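Local coordinates for enterobactin synthetase component F-related protein (Vibrio cholerae serotype O1, PDB 4OXI) that probably uses ATP to activate glycine as glycyl-adenylate, acting as an adenylation enzyme in a lipopolysaccharide-modification pathway linked to antimicrobial peptide resistance, at residues E482-V487 and H494-V499; R489-H494 and D525-Q530; F250-Q255 and I273-I278. All blocks are in the same frame, centred on the assembly; numbering follows the deposited sequence.

Contact 1: E482-V487 and H494-V499; sequences EIETVV and HSVAIV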
ATOM      1  N   GLU A 482      14.179  -9.246   9.299  1.00 31.75           N
ATOM      2  CA  GLU A 482      14.952  -8.151   8.712  1.00 34.61           C
ATOM      3  C   GLU A 482      15.543  -7.282   9.829  1.00 30.91           C
ATOM      4  O   GLU A 482      16.698  -6.876   9.764  1.00 30.57           O
ATOM      5  CB  GLU A 482      14.134  -7.288   7.739  1.00 31.63           C
ATOM      6  CG  GLU A 482      14.941  -6.072   7.234  1.00 36.76           C
ATOM      7  CD  GLU A 482      14.140  -5.052   6.403  1.00 43.28           C
ATOM      8  OE1 GLU A 482      12.886  -5.114   6.375  1.00 42.66           O
ATOM      9  OE2 GLU A 482      14.780  -4.168   5.782  1.00 43.58           O
ATOM     10  N   ILE A 483      14.747  -7.013  10.855  1.00 28.76           N
ATOM     11  CA  ILE A 483      15.200  -6.189  11.963  1.00 31.35           C
ATOM     12  C   ILE A 483      16.309  -6.915  12.736  1.00 29.49           C
ATOM     13  O   ILE A 483      17.357  -6.342  13.023  1.00 31.88           O
ATOM     14  CB  ILE A 483      14.038  -5.831  12.907  1.00 28.38           C
ATOM     15  CG1 ILE A 483      12.930  -5.115  12.122  1.00 28.55           C
ATOM     16  CG2 ILE A 483      14.540  -4.966  14.058  1.00 25.43           C
ATOM     17  CD1 ILE A 483      11.695  -4.760  12.951  1.00 27.04           C
ATOM     18  N   GLU A 484      16.074  -8.180  13.049  1.00 27.08           N
ATOM     19  CA  GLU A 484      17.064  -9.002  13.722  1.00 33.54           C
ATOM     20  C   GLU A 484      18.386  -9.040  12.953  1.00 33.16           C
ATOM     21  O   GLU A 484      19.463  -8.902  13.540  1.00 33.12           O
ATOM     22  CB  GLU A 484      16.522 -10.414  13.938  1.00 30.03           C
ATOM     23  CG  GLU A 484      17.473 -11.299  14.727  1.00 35.81           C
ATOM     24  CD  GLU A 484      16.950 -12.706  14.905  1.00 39.69           C
ATOM     25  OE1 GLU A 484      17.781 -13.640  14.886  1.00 39.66           O
ATOM     26  OE2 GLU A 484      15.717 -12.877  15.074  1.00 43.98           O
ATOM     27  N   THR A 485      18.297  -9.194  11.635  1.00 32.12           N
ATOM     28  CA  THR A 485      19.478  -9.240  10.779  1.00 31.21           C
ATOM     29  C   THR A 485      20.295  -7.961  10.880  1.00 34.90           C
ATOM     30  O   THR A 485      21.524  -8.003  10.976  1.00 37.82           O
ATOM     31  CB  THR A 485      19.073  -9.492   9.316  1.00 37.98           C
ATOM     32  OG1 THR A 485      18.589 -10.836   9.193  1.00 33.64           O
ATOM     33  CG2 THR A 485      20.252  -9.281   8.368  1.00 36.95           C
ATOM     34  N   VAL A 486      19.606  -6.822  10.871  1.00 35.04           N
ATOM     35  CA  VAL A 486      20.255  -5.519  10.997  1.00 32.13           C
ATOM     36  C   VAL A 486      20.852  -5.338  12.395  1.00 34.01           C
ATOM     37  O   VAL A 486      21.987  -4.881  12.541  1.00 34.31           O
ATOM     38  CB  VAL A 486      19.263  -4.359  10.689  1.00 37.66           C
ATOM     39  CG1 VAL A 486      19.827  -3.014  11.155  1.00 31.12           C
ATOM     40  CG2 VAL A 486      18.893  -4.329   9.185  1.00 32.16           C
ATOM     41  N   VAL A 487      20.089  -5.702  13.424  1.00 34.26           N
ATOM     42  CA  VAL A 487      20.558  -5.545  14.801  1.00 34.87           C
ATOM     43  C   VAL A 487      21.766  -6.455  15.078  1.00 34.34           C
ATOM     44  O   VAL A 487      22.713  -6.037  15.743  1.00 35.04           O
ATOM     45  CB  VAL A 487      19.415  -5.759  15.827  1.00 34.33           C
ATOM     46  CG1 VAL A 487      19.962  -5.884  17.236  1.00 31.37           C
ATOM     47  CG2 VAL A 487      18.396  -4.617  15.743  1.00 31.30           C
ATOM     48  N   HIS A 494      25.829 -12.372  19.754  1.00 39.60           N
ATOM     49  CA  HIS A 494      25.652 -13.780  19.427  1.00 40.48           C
ATOM     50  C   HIS A 494      24.172 -14.127  19.388  1.00 45.00           C
ATOM     51  O   HIS A 494      23.717 -14.922  18.565  1.00 44.34           O
ATOM     52  CB  HIS A 494      26.341 -14.653  20.477  1.00 44.04           C
ATOM     53  CG  HIS A 494      26.212 -16.120  20.211  1.00 58.12           C
ATOM     54  ND1 HIS A 494      25.213 -16.895  20.762  1.00 60.73           N
ATOM     55  CD2 HIS A 494      26.945 -16.951  19.430  1.00 63.41           C
ATOM     56  CE1 HIS A 494      25.340 -18.142  20.339  1.00 62.90           C
ATOM     57  NE2 HIS A 494      26.383 -18.203  19.529  1.00 67.66           N
ATOM     58  N   SER A 495      23.424 -13.521  20.300  1.00 40.07           N
ATOM     59  CA  SER A 495      22.015 -13.825  20.465  1.00 38.89           C
ATOM     60  C   SER A 495      21.186 -12.529  20.421  1.00 37.91           C
ATOM     61  O   SER A 495      21.542 -11.529  21.061  1.00 33.69           O
ATOM     62  CB  SER A 495      21.824 -14.576  21.784  1.00 33.32           C
ATOM     63  OG  SER A 495      20.451 -14.771  22.064  1.00 47.62           O
ATOM     64  N   VAL A 496      20.103 -12.539  19.642  1.00 36.96           N
ATOM     65  CA  VAL A 496      19.267 -11.349  19.432  1.00 32.27           C
ATOM     66  C   VAL A 496      17.810 -11.754  19.237  1.00 37.14           C
ATOM     67  O   VAL A 496      17.525 -12.676  18.476  1.00 35.87           O
ATOM     68  CB  VAL A 496      19.674 -10.574  18.160  1.00 30.79           C
ATOM     69  CG1 VAL A 496      18.669  -9.478  17.862  1.00 32.41           C
ATOM     70  CG2 VAL A 496      21.058  -9.987  18.273  1.00 32.51           C
ATOM     71  N   ALA A 497      16.892 -11.072  19.919  1.00 31.62           N
ATOM     72  CA  ALA A 497      15.459 -11.258  19.677  1.00 28.99           C
ATOM     73  C   ALA A 497      14.778  -9.909  19.446  1.00 34.80           C
ATOM     74  O   ALA A 497      15.064  -8.936  20.164  1.00 36.13           O
ATOM     75  CB  ALA A 497      14.805 -11.981  20.842  1.00 28.61           C
ATOM     76  N   ILE A 498      13.898  -9.838  18.448  1.00 28.54           N
ATOM     77  CA  ILE A 498      13.142  -8.613  18.193  1.00 26.95           C
ATOM     78  C   ILE A 498      11.691  -8.879  18.575  1.00 28.53           C
ATOM     79  O   ILE A 498      11.098  -9.850  18.121  1.00 29.73           O
ATOM     80  CB  ILE A 498      13.233  -8.168  16.723  1.00 26.49           C
ATOM     81  CG1 ILE A 498      14.686  -8.096  16.270  1.00 25.77           C
ATOM     82  CG2 ILE A 498      12.546  -6.823  16.519  1.00 26.27           C
ATOM     83  CD1 ILE A 498      15.518  -6.968  16.929  1.00 26.53           C
ATOM     84  N   VAL A 499      11.127  -8.029  19.427  1.00 28.61           N
ATOM     85  CA  VAL A 499       9.796  -8.269  19.965  1.00 29.88           C
ATOM     86  C   VAL A 499       8.887  -7.088  19.662  1.00 29.99           C
ATOM     87  O   VAL A 499       9.255  -5.944  19.930  1.00 32.67           O
ATOM     88  CB  VAL A 499       9.845  -8.456  21.489  1.00 31.38           C
ATOM     89  CG1 VAL A 499       8.455  -8.663  22.033  1.00 31.56           C
ATOM     90  CG2 VAL A 499      10.730  -9.634  21.847  1.00 33.29           C
TER
HETATM   91  O   HOH W   1      13.234 -12.366  16.427  1.00 43.85           O
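Ile498 and Val496 of the strand press against Ile483, Glu484 and Val487 of the helix, and most of this contact is apolar. Ile498 CD1 lies 3.6 Å from Ile483 CG2 and meets Val487 CG2 tip to tip at 3.9 Å, so this one methyl touches two side chains a helical turn apart, both on its helix-facing side. Ile498 CG1 instead abuts the helix backbone, 3.5 Å from Glu484 N. Beside it, Val496 CG1 packs against Val487 CG1 and, at 3.8 Å, against Glu484 CG.

The polar part belongs to Glu484. With CG anti to the backbone N (chi1 -176°) and an extended chain, it runs past Val496 in the opposite direction; its carboxylate lies alongside the strand backbone, Glu484 CD 3.6 Å from Val496 O, without a hydrogen bond between them. OE1 forms a salt bridge with Arg488, one turn on. Glu484 OE2 takes a hydrogen bond from a water at 2.9 Å; the same water accepts a weak bond from Ile498 N at 3.3 Å.

The segment axes approach to 8.0 Å with 139° between their N-to-C directions, so the helix runs obliquely antiparallel to the strand on one face of a three-stranded sheet, probably in the small C-terminal domain of adenylate-forming enzymes. Strand 512-516 supplies Thr512 and Ala514 beside Ile498; helix 560-568 covers Ala497 and Val499 on the other face.

Contact 2: R489-H494 and D525-Q530; sequences RVTQAH and DLWLSQ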
ATOM      1  N   ARG A 489      24.041  -7.442  12.835  1.00 34.78           N
ATOM      2  CA  ARG A 489      25.168  -6.795  12.160  1.00 41.51           C
ATOM      3  C   ARG A 489      25.752  -5.668  13.003  1.00 43.40           C
ATOM      4  O   ARG A 489      26.961  -5.588  13.204  1.00 43.79           O
ATOM      5  CB  ARG A 489      24.722  -6.187  10.826  1.00 43.72           C
ATOM      6  CG  ARG A 489      24.839  -7.097   9.619  1.00 53.96           C
ATOM      7  CD  ARG A 489      25.085  -6.270   8.348  1.00 56.52           C
ATOM      8  NE  ARG A 489      24.155  -5.147   8.217  1.00 53.82           N
ATOM      9  CZ  ARG A 489      22.974  -5.213   7.601  1.00 51.40           C
ATOM     10  NH1 ARG A 489      22.199  -4.140   7.528  1.00 49.28           N
ATOM     11  NH2 ARG A 489      22.564  -6.348   7.050  1.00 48.10           N
ATOM     12  N   VAL A 490      24.869  -4.793  13.478  1.00 39.04           N
ATOM     13  CA  VAL A 490      25.263  -3.577  14.167  1.00 37.97           C
ATOM     14  C   VAL A 490      25.822  -3.866  15.570  1.00 40.05           C
ATOM     15  O   VAL A 490      26.774  -3.227  16.008  1.00 43.44           O
ATOM     16  CB  VAL A 490      24.075  -2.593  14.234  1.00 39.46           C
ATOM     17  CG1 VAL A 490      24.386  -1.433  15.138  1.00 40.59           C
ATOM     18  CG2 VAL A 490      23.706  -2.098  12.832  1.00 34.70           C
ATOM     19  N   THR A 491      25.247  -4.836  16.270  1.00 37.01           N
ATOM     20  CA  THR A 491      25.719  -5.146  17.611  1.00 38.01           C
ATOM     21  C   THR A 491      26.794  -6.222  17.670  1.00 38.17           C
ATOM     22  O   THR A 491      27.521  -6.304  18.657  1.00 42.04           O
ATOM     23  CB  THR A 491      24.568  -5.562  18.535  1.00 38.36           C
ATOM     24  OG1 THR A 491      24.055  -6.835  18.123  1.00 30.84           O
ATOM     25  CG2 THR A 491      23.464  -4.507  18.500  1.00 32.76           C
ATOM     26  N   GLN A 492      26.883  -7.050  16.631  1.00 37.38           N
ATOM     27  CA  GLN A 492      27.797  -8.198  16.620  1.00 39.89           C
ATOM     28  C   GLN A 492      27.476  -9.183  17.743  1.00 42.47           C
ATOM     29  O   GLN A 492      28.300 -10.036  18.083  1.00 43.23           O
ATOM     30  CB  GLN A 492      29.274  -7.758  16.696  1.00 47.44           C
ATOM     31  CG  GLN A 492      29.802  -7.067  15.432  1.00 44.94           C
ATOM     32  CD  GLN A 492      29.656  -7.935  14.197  1.00 50.76           C
ATOM     33  OE1 GLN A 492      30.200  -9.042  14.132  1.00 50.95           O
ATOM     34  NE2 GLN A 492      28.908  -7.442  13.210  1.00 46.47           N
ATOM     35  N   ALA A 493      26.274  -9.067  18.306  1.00 37.61           N
ATOM     36  CA  ALA A 493      25.811  -9.978  19.350  1.00 39.87           C
ATOM     37  C   ALA A 493      25.647 -11.416  18.852  1.00 41.83           C
ATOM     38  O   ALA A 493      25.343 -11.653  17.685  1.00 40.70           O
ATOM     39  CB  ALA A 493      24.494  -9.476  19.947  1.00 35.45           C
ATOM     40  N   HIS A 494      25.829 -12.372  19.754  1.00 39.60           N
ATOM     41  CA  HIS A 494      25.652 -13.780  19.427  1.00 40.48           C
ATOM     42  C   HIS A 494      24.172 -14.127  19.388  1.00 45.00           C
ATOM     43  O   HIS A 494      23.717 -14.922  18.565  1.00 44.34           O
ATOM     44  CB  HIS A 494      26.341 -14.653  20.477  1.00 44.04           C
ATOM     45  CG  HIS A 494      26.212 -16.120  20.211  1.00 58.12           C
ATOM     46  ND1 HIS A 494      25.213 -16.895  20.762  1.00 60.73           N
ATOM     47  CD2 HIS A 494      26.945 -16.951  19.430  1.00 63.41           C
ATOM     48  CE1 HIS A 494      25.340 -18.142  20.339  1.00 62.90           C
ATOM     49  NE2 HIS A 494      26.383 -18.203  19.529  1.00 67.66           N
ATOM     50  N   ASP A 525      23.884   3.853  22.055  1.00 38.56           N
ATOM     51  CA  ASP A 525      23.863   5.089  21.265  1.00 39.67           C
ATOM     52  C   ASP A 525      24.375   4.820  19.858  1.00 41.20           C
ATOM     53  O   ASP A 525      23.778   5.251  18.869  1.00 40.30           O
ATOM     54  CB  ASP A 525      24.719   6.174  21.916  1.00 42.84           C
ATOM     55  CG  ASP A 525      24.180   6.603  23.262  1.00 56.46           C
ATOM     56  OD1 ASP A 525      24.924   6.483  24.268  1.00 61.55           O
ATOM     57  OD2 ASP A 525      23.011   7.055  23.313  1.00 55.23           O
ATOM     58  N   LEU A 526      25.493   4.111  19.783  1.00 37.05           N
ATOM     59  CA  LEU A 526      26.091   3.749  18.515  1.00 39.40           C
ATOM     60  C   LEU A 526      25.149   2.830  17.713  1.00 42.37           C
ATOM     61  O   LEU A 526      24.939   3.035  16.513  1.00 41.18           O
ATOM     62  CB  LEU A 526      27.439   3.071  18.756  1.00 37.82           C
ATOM     63  CG  LEU A 526      28.169   2.583  17.509  1.00 46.29           C
ATOM     64  CD1 LEU A 526      28.385   3.739  16.547  1.00 49.35           C
ATOM     65  CD2 LEU A 526      29.498   1.939  17.875  1.00 46.67           C
ATOM     66  N   TRP A 527      24.577   1.836  18.392  1.00 37.11           N
ATOM     67  CA  TRP A 527      23.644   0.890  17.777  1.00 40.67           C
ATOM     68  C   TRP A 527      22.455   1.593  17.145  1.00 42.58           C
ATOM     69  O   TRP A 527      22.086   1.303  16.008  1.00 38.54           O
ATOM     70  CB  TRP A 527      23.101  -0.065  18.825  1.00 33.65           C
ATOM     71  CG  TRP A 527      24.125  -0.961  19.424  1.00 37.20           C
ATOM     72  CD1 TRP A 527      25.396  -1.193  18.972  1.00 35.89           C
ATOM     73  CD2 TRP A 527      23.966  -1.753  20.603  1.00 34.20           C
ATOM     74  NE1 TRP A 527      26.032  -2.093  19.797  1.00 36.09           N
ATOM     75  CE2 TRP A 527      25.176  -2.447  20.811  1.00 36.00           C
ATOM     76  CE3 TRP A 527      22.912  -1.945  21.504  1.00 35.19           C
ATOM     77  CZ2 TRP A 527      25.357  -3.327  21.881  1.00 33.71           C
ATOM     78  CZ3 TRP A 527      23.098  -2.816  22.574  1.00 35.93           C
ATOM     79  CH2 TRP A 527      24.309  -3.495  22.750  1.00 35.13           C
ATOM     80  N   LEU A 528      21.852   2.498  17.913  1.00 38.16           N
ATOM     81  CA  LEU A 528      20.713   3.281  17.469  1.00 41.47           C
ATOM     82  C   LEU A 528      21.081   4.104  16.239  1.00 43.14           C
ATOM     83  O   LEU A 528      20.341   4.144  15.255  1.00 39.83           O
ATOM     84  CB  LEU A 528      20.269   4.210  18.593  1.00 38.60           C
ATOM     85  CG  LEU A 528      19.006   5.017  18.337  1.00 46.77           C
ATOM     86  CD1 LEU A 528      17.880   4.069  17.970  1.00 41.42           C
ATOM     87  CD2 LEU A 528      18.632   5.861  19.544  1.00 44.34           C
ATOM     88  N   SER A 529      22.240   4.747  16.301  1.00 40.45           N
ATOM     89  CA  SER A 529      22.713   5.589  15.209  1.00 43.55           C
ATOM     90  C   SER A 529      22.855   4.808  13.901  1.00 40.69           C
ATOM     91  O   SER A 529      22.451   5.280  12.842  1.00 43.99           O
ATOM     92  CB  SER A 529      24.040   6.251  15.587  1.00 34.10           C
ATOM     93  OG  SER A 529      24.769   6.605  14.429  1.00 45.96           O
ATOM     94  N   GLN A 530      23.426   3.612  13.981  1.00 40.25           N
ATOM     95  CA  GLN A 530      23.583   2.770  12.799  1.00 40.59           C
ATOM     96  C   GLN A 530      22.274   2.139  12.289  1.00 38.66           C
ATOM     97  O   GLN A 530      22.070   2.043  11.088  1.00 38.25           O
ATOM     98  CB  GLN A 530      24.654   1.706  13.042  1.00 35.89           C
ATOM     99  CG  GLN A 530      26.038   2.314  13.228  1.00 48.10           C
ATOM    100  CD  GLN A 530      27.084   1.296  13.640  1.00 50.08           C
ATOM    101  OE1 GLN A 530      26.807   0.097  13.738  1.00 50.06           O
ATOM    102  NE2 GLN A 530      28.298   1.771  13.883  1.00 54.56           N
TER
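An ST turn at the C-terminal end of helix 480-491 presents Thr491 to Trp527 of helix 524-531. The turn is defined by Ala493 N, which donates to Thr491 OG1 at 3.2 Å, and the hydroxyl also bonds to Val487 O one turn back. With OG1 between the backbone N and the carbonyl carbon (chi1 69°), both bonds are made and CG2 points at the indole. Thr491 CG2 stands over the five-membered ring of Trp527, 3.5 Å from its centroid and 10° off the normal: a CH-pi contact. The same indole meets Trp522 edge-to-face.

Val490 packs beside it. Val490 CG1 rests 3.6 Å from Trp527 CA and 4.0 Å from Trp527 CD1, and comes close, at 3.2 Å, to Gln530 OE1, whose extended side chain slides past the valine the other way.

No hydrogen bond crosses between the two segments. Because the threonine hydroxyl is engaged within its own helix end, it is the methyl that faces the partner, and the two segments meet mainly through apolar packing and the CH-pi contact.

Contact 3: F250-Q255 and I273-I278; sequences FPLNAQ and IFYSLI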
ATOM      1  N   PHE A 250     -19.247  -1.870  -4.339  1.00 35.35           N
ATOM      2  CA  PHE A 250     -19.477  -0.653  -3.565  1.00 30.83           C
ATOM      3  C   PHE A 250     -19.325   0.587  -4.440  1.00 37.16           C
ATOM      4  O   PHE A 250     -18.364   1.348  -4.289  1.00 29.23           O
ATOM      5  CB  PHE A 250     -18.493  -0.582  -2.401  1.00 31.68           C
ATOM      6  CG  PHE A 250     -18.434  -1.840  -1.595  1.00 30.06           C
ATOM      7  CD1 PHE A 250     -19.405  -2.112  -0.648  1.00 29.93           C
ATOM      8  CD2 PHE A 250     -17.414  -2.750  -1.789  1.00 28.04           C
ATOM      9  CE1 PHE A 250     -19.358  -3.271   0.094  1.00 32.71           C
ATOM     10  CE2 PHE A 250     -17.353  -3.916  -1.052  1.00 29.89           C
ATOM     11  CZ  PHE A 250     -18.329  -4.182  -0.109  1.00 32.68           C
ATOM     12  N   PRO A 251     -20.286   0.807  -5.348  1.00 33.77           N
ATOM     13  CA  PRO A 251     -20.167   1.926  -6.289  1.00 30.88           C
ATOM     14  C   PRO A 251     -20.265   3.283  -5.600  1.00 29.05           C
ATOM     15  O   PRO A 251     -21.064   3.454  -4.680  1.00 31.69           O
ATOM     16  CB  PRO A 251     -21.356   1.715  -7.235  1.00 31.86           C
ATOM     17  CG  PRO A 251     -22.367   0.958  -6.409  1.00 36.60           C
ATOM     18  CD  PRO A 251     -21.558   0.075  -5.492  1.00 32.65           C
ATOM     19  N   LEU A 252     -19.453   4.238  -6.042  1.00 27.72           N
ATOM     20  CA  LEU A 252     -19.531   5.597  -5.523  1.00 32.00           C
ATOM     21  C   LEU A 252     -20.187   6.462  -6.573  1.00 29.96           C
ATOM     22  O   LEU A 252     -20.379   6.030  -7.699  1.00 33.44           O
ATOM     23  CB  LEU A 252     -18.130   6.155  -5.262  1.00 29.57           C
ATOM     24  CG  LEU A 252     -17.222   5.359  -4.327  1.00 31.69           C
ATOM     25  CD1 LEU A 252     -15.868   6.071  -4.105  1.00 24.82           C
ATOM     26  CD2 LEU A 252     -17.946   5.124  -3.026  1.00 27.79           C
ATOM     27  N   ASN A 253     -20.501   7.696  -6.215  1.00 33.41           N
ATOM     28  CA  ASN A 253     -20.926   8.683  -7.200  1.00 36.00           C
ATOM     29  C   ASN A 253     -20.024   9.912  -7.099  1.00 33.44           C
ATOM     30  O   ASN A 253     -19.239  10.036  -6.155  1.00 32.94           O
ATOM     31  CB  ASN A 253     -22.378   9.087  -6.949  1.00 32.39           C
ATOM     32  CG  ASN A 253     -22.576   9.614  -5.558  1.00 35.66           C
ATOM     33  OD1 ASN A 253     -22.230  10.752  -5.280  1.00 36.00           O
ATOM     34  ND2 ASN A 253     -23.094   8.773  -4.657  1.00 36.61           N
ATOM     35  N   ALA A 254     -20.169  10.838  -8.042  1.00 30.03           N
ATOM     36  CA  ALA A 254     -19.329  12.026  -8.100  1.00 29.10           C
ATOM     37  C   ALA A 254     -19.469  12.951  -6.895  1.00 33.51           C
ATOM     38  O   ALA A 254     -18.693  13.899  -6.758  1.00 32.73           O
ATOM     39  CB  ALA A 254     -19.603  12.808  -9.395  1.00 32.12           C
ATOM     40  N   GLN A 255     -20.447  12.709  -6.027  1.00 31.03           N
ATOM     41  CA  GLN A 255     -20.602  13.577  -4.860  1.00 31.44           C
ATOM     42  C   GLN A 255     -19.816  13.032  -3.678  1.00 30.64           C
ATOM     43  O   GLN A 255     -19.751  13.665  -2.624  1.00 29.05           O
ATOM     44  CB  GLN A 255     -22.082  13.757  -4.484  1.00 30.90           C
ATOM     45  CG  GLN A 255     -22.958  14.206  -5.647  1.00 39.55           C
ATOM     46  CD  GLN A 255     -22.272  15.230  -6.531  1.00 42.19           C
ATOM     47  OE1 GLN A 255     -21.721  16.223  -6.046  1.00 45.64           O
ATOM     48  NE2 GLN A 255     -22.293  14.990  -7.837  1.00 40.45           N
ATOM     49  N   ILE A 273      -6.831   6.210  -4.618  1.00 20.77           N
ATOM     50  CA  ILE A 273      -6.649   7.025  -5.821  1.00 20.30           C
ATOM     51  C   ILE A 273      -7.528   6.585  -6.988  1.00 23.10           C
ATOM     52  O   ILE A 273      -8.174   7.413  -7.632  1.00 24.17           O
ATOM     53  CB  ILE A 273      -5.166   7.023  -6.275  1.00 21.74           C
ATOM     54  CG1 ILE A 273      -4.283   7.711  -5.236  1.00 20.97           C
ATOM     55  CG2 ILE A 273      -5.006   7.708  -7.609  1.00 18.72           C
ATOM     56  CD1 ILE A 273      -2.799   7.743  -5.620  1.00 20.04           C
ATOM     57  N   PHE A 274      -7.562   5.288  -7.281  1.00 21.71           N
ATOM     58  CA  PHE A 274      -8.276   4.844  -8.473  1.00 24.02           C
ATOM     59  C   PHE A 274      -9.757   4.594  -8.240  1.00 23.95           C
ATOM     60  O   PHE A 274     -10.554   4.705  -9.176  1.00 23.25           O
ATOM     61  CB  PHE A 274      -7.551   3.670  -9.142  1.00 19.49           C
ATOM     62  CG  PHE A 274      -6.235   4.076  -9.722  1.00 24.31           C
ATOM     63  CD1 PHE A 274      -6.189   4.737 -10.942  1.00 22.81           C
ATOM     64  CD2 PHE A 274      -5.053   3.860  -9.027  1.00 18.02           C
ATOM     65  CE1 PHE A 274      -4.989   5.155 -11.469  1.00 24.99           C
ATOM     66  CE2 PHE A 274      -3.844   4.272  -9.551  1.00 19.46           C
ATOM     67  CZ  PHE A 274      -3.809   4.920 -10.772  1.00 23.55           C
ATOM     68  N   TYR A 275     -10.113   4.287  -6.992  1.00 20.73           N
ATOM     69  CA  TYR A 275     -11.508   4.219  -6.567  1.00 21.74           C
ATOM     70  C   TYR A 275     -12.139   5.594  -6.756  1.00 25.57           C
ATOM     71  O   TYR A 275     -13.245   5.724  -7.274  1.00 24.40           O
ATOM     72  CB  TYR A 275     -11.546   3.897  -5.086  1.00 24.36           C
ATOM     73  CG  TYR A 275     -12.847   3.377  -4.519  1.00 24.26           C
ATOM     74  CD1 TYR A 275     -13.848   2.837  -5.329  1.00 29.67           C
ATOM     75  CD2 TYR A 275     -13.053   3.398  -3.151  1.00 24.10           C
ATOM     76  CE1 TYR A 275     -15.029   2.330  -4.765  1.00 25.09           C
ATOM     77  CE2 TYR A 275     -14.201   2.904  -2.590  1.00 27.94           C
ATOM     78  CZ  TYR A 275     -15.190   2.374  -3.392  1.00 24.18           C
ATOM     79  OH  TYR A 275     -16.322   1.904  -2.767  1.00 27.37           O
ATOM     80  N   SER A 276     -11.439   6.634  -6.318  1.00 24.03           N
ATOM     81  CA  SER A 276     -11.975   7.976  -6.479  1.00 25.01           C
ATOM     82  C   SER A 276     -12.068   8.333  -7.964  1.00 25.17           C
ATOM     83  O   SER A 276     -13.052   8.907  -8.421  1.00 24.93           O
ATOM     84  CB  SER A 276     -11.106   8.997  -5.743  1.00 21.09           C
ATOM     85  OG  SER A 276     -11.584  10.317  -5.985  1.00 25.91           O
ATOM     86  N   LEU A 277     -11.036   7.985  -8.713  1.00 24.18           N
ATOM     87  CA  LEU A 277     -10.935   8.390 -10.108  1.00 24.95           C
ATOM     88  C   LEU A 277     -12.046   7.767 -10.960  1.00 27.30           C
ATOM     89  O   LEU A 277     -12.678   8.446 -11.760  1.00 27.50           O
ATOM     90  CB  LEU A 277      -9.565   7.978 -10.647  1.00 22.03           C
ATOM     91  CG  LEU A 277      -9.062   8.375 -12.036  1.00 30.62           C
ATOM     92  CD1 LEU A 277      -9.313   9.835 -12.390  1.00 23.89           C
ATOM     93  CD2 LEU A 277      -7.572   8.083 -12.070  1.00 28.53           C
ATOM     94  N   ILE A 278     -12.284   6.473 -10.788  1.00 26.57           N
ATOM     95  CA  ILE A 278     -13.274   5.786 -11.602  1.00 29.92           C
ATOM     96  C   ILE A 278     -14.677   6.291 -11.285  1.00 31.34           C
ATOM     97  O   ILE A 278     -15.591   6.161 -12.100  1.00 33.30           O
ATOM     98  CB  ILE A 278     -13.193   4.257 -11.428  1.00 26.89           C
ATOM     99  CG1 ILE A 278     -14.007   3.543 -12.516  1.00 27.72           C
ATOM    100  CG2 ILE A 278     -13.671   3.851 -10.057  1.00 25.50           C
ATOM    101  CD1 ILE A 278     -13.821   2.040 -12.508  1.00 28.68           C
TER
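Tyr275 reaches from helix 268-279 to the loop 250-255, where Leu252 covers one face of its ring and the carbonyl of Phe250 meets its edge. The tyrosine's CG lies anti to the backbone N of Tyr275 (chi1 -162°), which carries the ring off the helix and brings the hydroxyl up to the loop backbone.

Leucine and tyrosine cross at about a right angle. Leu252 CD1 stands almost exactly above the ring centre of Tyr275, 3.7 Å from the centroid and 5° off the normal, a CH-pi contact with the methyl over the face. The other branch is displaced toward the phenol end: Leu252 CD2 lies 3.6 Å from Tyr275 OH, and Leu252 CG is 3.7 Å from Tyr275 CZ. The isobutyl group thus spans the ring from its middle to the oxygen.

At the edge, Tyr275 OH donates to Phe250 O at 2.6 Å. The carbonyl oxygen lies in the plane of the phenol ring, and the donor in turn sits in the carbonyl plane, on a lone pair, with a C=O...donor angle of 144°. Phe250 CB is 3.3 Å from Tyr275 OH, but the phenylalanine ring leads away, to an edge-to-face meeting with Phe334 of strand 332-336. Leu332 of that strand also touches Phe250, Leu252 and Tyr275.

The loop enters strand 257-260, and helix 268-279 makes the beta-alpha-beta crossover from that strand to its parallel neighbour 282-285. The bond consequently ties the crossover helix to the loop preceding its first strand. Tyr275 is buried, yet its hydroxyl proton is taken up by a backbone carbonyl as the leucine packs its face; one residue thereby joins a short directional bond to apolar packing, each fixing the ring in a different direction.

In the fold
Contacts 1 and 2 both use helix 480-491, with centres about 10 Å apart: contact 1 sets the helix against a sheet, contact 2 sets its C-terminal end against helix 524-531. Contact 1 is the more buried, four of its five touching residues lying inside, whereas contact 2 is only partly buried. Contact 3 belongs to the AMP-binding region on the opposite side of the chain's centre, about 43 Å from contact 1 and about 47 Å from contact 2 between centres, and is also buried. Chemistry varies accordingly: aliphatic packing with a water link, one leg of it weak, in contact 1, a methyl on an indole in contact 2, and in contact 3 the only direct hydrogen bond across segments.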